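Local coordinates for protein nuclear hormone receptor HR38 (PDB 1PDU) that is an orphan nuclear receptor of Drosophila that mediates an atypical ecdysteroid signalling pathway, at residues A[60-63]-A[64-67]; A[71-74]-A[75-78]. All coordinates share one frame; numbering follows the deposited sequence.

Contact 1: A[60-63]-A[64-67]; sequences VDVI and KQFA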
loop_
_atom_site.group_PDB
_atom_site.type_symbol
_atom_site.label_atom_id
_atom_site.label_comp_id
_atom_site.label_asym_id
_atom_site.label_seq_id
_atom_site.Cartn_x
_atom_site.Cartn_y
_atom_site.Cartn_z
ATOM N N VAL A 60 1.718 7.834 -3.262
ATOM C CA VAL A 60 1.376 8.041 -1.869
ATOM C C VAL A 60 0.332 9.150 -1.771
ATOM O O VAL A 60 -0.530 9.113 -0.902
ATOM C CB VAL A 60 2.643 8.370 -1.043
ATOM C CG1 VAL A 60 2.267 8.852 0.357
ATOM C CG2 VAL A 60 3.505 7.111 -0.944
ATOM N N ASP A 61 0.398 10.126 -2.675
ATOM C CA ASP A 61 -0.587 11.202 -2.683
ATOM C C ASP A 61 -1.959 10.597 -2.941
ATOM O O ASP A 61 -2.949 10.998 -2.338
ATOM C CB ASP A 61 -0.281 12.221 -3.783
ATOM C CG ASP A 61 0.893 13.113 -3.441
ATOM O OD1 ASP A 61 1.053 13.449 -2.245
ATOM O OD2 ASP A 61 1.648 13.491 -4.370
ATOM N N VAL A 62 -2.007 9.624 -3.848
ATOM C CA VAL A 62 -3.257 8.952 -4.176
ATOM C C VAL A 62 -3.697 8.118 -2.990
ATOM O O VAL A 62 -4.870 8.092 -2.647
ATOM C CB VAL A 62 -3.122 8.041 -5.417
ATOM C CG1 VAL A 62 -4.318 7.105 -5.503
ATOM C CG2 VAL A 62 -3.053 8.893 -6.681
ATOM N N ILE A 63 -2.757 7.430 -2.363
ATOM C CA ILE A 63 -3.089 6.628 -1.196
ATOM C C ILE A 63 -3.612 7.565 -0.098
ATOM O O ILE A 63 -4.433 7.176 0.731
ATOM C CB ILE A 63 -1.858 5.867 -0.708
ATOM C CG1 ILE A 63 -1.519 4.768 -1.718
ATOM C CG2 ILE A 63 -2.094 5.304 0.691
ATOM C CD1 ILE A 63 -0.109 4.238 -1.548
ATOM N N LYS A 64 -3.146 8.807 -0.111
ATOM C CA LYS A 64 -3.591 9.784 0.874
ATOM C C LYS A 64 -5.099 10.020 0.690
ATOM O O LYS A 64 -5.834 10.202 1.660
ATOM C CB LYS A 64 -2.802 11.094 0.697
ATOM C CG LYS A 64 -3.053 12.166 1.761
ATOM C CD LYS A 64 -2.666 11.686 3.155
ATOM C CE LYS A 64 -2.997 12.734 4.207
ATOM N NZ LYS A 64 -2.970 12.176 5.602
ATOM N N GLN A 65 -5.551 9.999 -0.561
ATOM C CA GLN A 65 -6.963 10.198 -0.871
ATOM C C GLN A 65 -7.814 9.068 -0.308
ATOM O O GLN A 65 -8.928 9.303 0.152
ATOM C CB GLN A 65 -7.178 10.278 -2.385
ATOM C CG GLN A 65 -6.665 11.550 -3.034
ATOM C CD GLN A 65 -6.758 11.510 -4.559
ATOM O OE1 GLN A 65 -6.451 12.492 -5.233
ATOM N NE2 GLN A 65 -7.177 10.369 -5.105
ATOM N N PHE A 66 -7.295 7.843 -0.353
ATOM C CA PHE A 66 -8.024 6.690 0.163
ATOM C C PHE A 66 -8.154 6.729 1.682
ATOM O O PHE A 66 -9.196 6.388 2.240
ATOM C CB PHE A 66 -7.327 5.399 -0.264
ATOM C CG PHE A 66 -7.701 4.205 0.561
ATOM C CD1 PHE A 66 -6.958 3.863 1.686
ATOM C CD2 PHE A 66 -8.799 3.419 0.217
ATOM C CE1 PHE A 66 -7.300 2.757 2.454
ATOM C CE2 PHE A 66 -9.153 2.309 0.977
ATOM C CZ PHE A 66 -8.401 1.974 2.100
ATOM N N ALA A 67 -7.092 7.147 2.351
ATOM C CA ALA A 67 -7.110 7.209 3.797
ATOM C C ALA A 67 -8.088 8.268 4.312
ATOM O O ALA A 67 -8.796 8.045 5.296
ATOM C CB ALA A 67 -5.708 7.491 4.316
#
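Lys64 and Val60 meet through the main chain, one turn apart near the C-terminal end of helix 45-67. Lys64 N donates to Val60 O at 2.8 Å, and three residues further along the helix Ala67 N reaches Ile63 O at 3.1 Å, with the straighter N-H...O angle of 157°. The remaining bonds are weak and partly bifurcated: Lys64 N also turns to Asp61 O, and Gln65 N is shared between Asp61 O and Val62 O. Phe66 N, 3.3 Å from Val62 O, gives another weak link of the alpha-helical kind.

Contacts of side-chain carbons with carbonyl oxygens come next. Lys64 CB packs tightly on Asp61 O, 3.0 Å away, and Gln65 CB lies 3.2 Å from Val62 O. Phe66 presents CB to Ile63 O at 3.5 Å; the same oxygen sits at the edge of the phenyl ring, near its plane.

True contact between side chains is sparse. Val62 CG1 and Gln65 NE2 approach to 4.4 Å, the amide being carried on a chain extended beyond CG. Lys64 sets CG opposite its own amide nitrogen (chi1 -174°) and bends at chi2 (61°), and its ammonium end departs from 60-63 to form a cation-pi interaction with Phe85. On the buried side Ile63 packs on Leu92 of helix 78-100, Phe66 on Cys153 and Ala67 on Leu157 of helix 146-157.

The chemistry is therefore that of a helix held by its backbone, in which Asp61 O and Val62 O each receive two weak bonds. With little joining them to one another, the side chains serve different surroundings: Ile63, Phe66 and Ala67 the packed interior, Asp61 and Gln65 the solvent-accessible side, and Lys64 an aromatic neighbour.

Contact 2: A[71-74]-A[75-78]; sequences PGYF and DLLP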
loop_
_atom_site.group_PDB
_atom_site.type_symbol
_atom_site.label_atom_id
_atom_site.label_comp_id
_atom_site.label_asym_id
_atom_site.label_seq_id
_atom_site.Cartn_x
_atom_site.Cartn_y
_atom_site.Cartn_z
ATOM N N PRO A 71 -14.098 6.407 6.767
ATOM C CA PRO A 71 -14.931 7.028 7.798
ATOM C C PRO A 71 -14.304 6.911 9.181
ATOM O O PRO A 71 -13.829 5.847 9.566
ATOM C CB PRO A 71 -16.267 6.295 7.657
ATOM C CG PRO A 71 -15.901 5.002 7.020
ATOM C CD PRO A 71 -14.823 5.345 6.053
ATOM N N GLY A 72 -14.273 8.029 9.902
ATOM C CA GLY A 72 -13.696 8.046 11.235
ATOM C C GLY A 72 -12.253 8.518 11.269
ATOM O O GLY A 72 -11.721 8.835 12.339
ATOM N N TYR A 73 -11.610 8.566 10.106
ATOM C CA TYR A 73 -10.219 8.996 10.030
ATOM C C TYR A 73 -10.074 10.468 10.387
ATOM O O TYR A 73 -9.181 10.844 11.145
ATOM C CB TYR A 73 -9.668 8.767 8.622
ATOM C CG TYR A 73 -8.195 9.095 8.458
ATOM C CD1 TYR A 73 -7.216 8.326 9.084
ATOM C CD2 TYR A 73 -7.781 10.134 7.629
ATOM C CE1 TYR A 73 -5.859 8.579 8.880
ATOM C CE2 TYR A 73 -6.424 10.393 7.417
ATOM C CZ TYR A 73 -5.472 9.607 8.042
ATOM O OH TYR A 73 -4.136 9.820 7.801
ATOM N N PHE A 74 -10.951 11.295 9.832
ATOM C CA PHE A 74 -10.908 12.727 10.098
ATOM C C PHE A 74 -11.357 13.072 11.506
ATOM O O PHE A 74 -11.284 14.228 11.918
ATOM C CB PHE A 74 -11.752 13.498 9.080
ATOM C CG PHE A 74 -11.053 13.726 7.769
ATOM C CD1 PHE A 74 -9.693 14.036 7.738
ATOM C CD2 PHE A 74 -11.758 13.683 6.569
ATOM C CE1 PHE A 74 -9.041 14.306 6.538
ATOM C CE2 PHE A 74 -11.118 13.955 5.355
ATOM C CZ PHE A 74 -9.753 14.268 5.344
ATOM N N ASP A 75 -11.819 12.070 12.244
ATOM C CA ASP A 75 -12.241 12.295 13.615
ATOM C C ASP A 75 -11.032 12.096 14.518
ATOM O O ASP A 75 -11.087 12.354 15.717
ATOM C CB ASP A 75 -13.385 11.350 13.997
ATOM C CG ASP A 75 -14.625 11.573 13.138
ATOM O OD1 ASP A 75 -14.877 12.736 12.744
ATOM O OD2 ASP A 75 -15.353 10.593 12.859
ATOM N N LEU A 76 -9.938 11.630 13.925
ATOM C CA LEU A 76 -8.693 11.446 14.662
ATOM C C LEU A 76 -7.984 12.794 14.621
ATOM O O LEU A 76 -8.206 13.589 13.700
ATOM C CB LEU A 76 -7.809 10.391 13.989
ATOM C CG LEU A 76 -8.354 8.963 13.965
ATOM C CD1 LEU A 76 -7.425 8.082 13.149
ATOM C CD2 LEU A 76 -8.493 8.438 15.390
ATOM N N LEU A 77 -7.147 13.062 15.615
ATOM C CA LEU A 77 -6.424 14.322 15.641
ATOM C C LEU A 77 -5.535 14.402 14.405
ATOM O O LEU A 77 -5.105 13.381 13.876
ATOM C CB LEU A 77 -5.563 14.414 16.899
ATOM C CG LEU A 77 -6.306 14.581 18.226
ATOM C CD1 LEU A 77 -5.336 14.393 19.386
ATOM C CD2 LEU A 77 -6.959 15.960 18.268
ATOM N N PRO A 78 -5.257 15.621 13.921
ATOM C CA PRO A 78 -4.406 15.789 12.737
ATOM C C PRO A 78 -3.002 15.215 12.948
ATOM O O PRO A 78 -2.357 14.761 12.006
ATOM C CB PRO A 78 -4.395 17.302 12.539
ATOM C CG PRO A 78 -5.757 17.697 13.030
ATOM C CD PRO A 78 -5.871 16.903 14.308
#
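Asp75 closes back on Gly72, its amide making a weak hydrogen bond to Gly72 O at 3.2 Å. Its side chain folds over the same residue: CB is 3.4 Å from Gly72 O, and with CG beside the backbone N (chi1 -62°) the carboxylate brings OD2 to within 3.4 Å of Gly72 CA. Gly72 has a positive phi, at which a CB would be jammed against the carbonyl O of Pro71, so glycine suits the backbone here. The other end of Asp75, its carbonyl O, accepts a weak bond from Lys169.

Leu76 follows, and Leu76 N donates to Tyr73 O at 3.0 Å. The bond is fairly straight at hydrogen (155°), but the donor stands above the carbonyl plane, 58° out of it. Leu76 CB lies 3.2 Å from that oxygen, while its CD1 meets Tyr73 CD1 at 4.1 Å, obliquely to the ring, the two side chains crossing at about a right angle. Both are buried: Leu76 rests on Leu84 and Tyr73 on Phe85 of helix 78-100.

Leu77 then occupies the N-cap position of that helix, and Pro78 begins it, while Leu76 O is held by Gln81 NE2. Residues 72-75 and 73-76 thus form two overlapping type I turns, in the connection that carries part of the signature sequence of nuclear receptor ligand-binding domains.

Overall arrangement
The centre of contact 1 is about 9 Å from that of the chain and that of contact 2 about 19 Å, the two being about 14 Å apart. Contact 1 sits nearer the core, on a helix with Ile63, Phe66 and Ala67 buried but Asp61 and Gln65 exposed, whereas contact 2 lies nearer the surface, with Tyr73 and Leu76 buried, and shapes the connection from helix 45-67 to helix 78-100. The first depends on repeated helical backbone bonds, the second on two turn bonds and an apolar pair. They touch through Tyr73 of contact 2, whose CD2 lies 3.3 Å from Ala67 O and whose OH packs 3.4 Å from Lys64 NZ. Phe85 touches Val60, Lys64 and Tyr73, joining both contacts to helix 78-100.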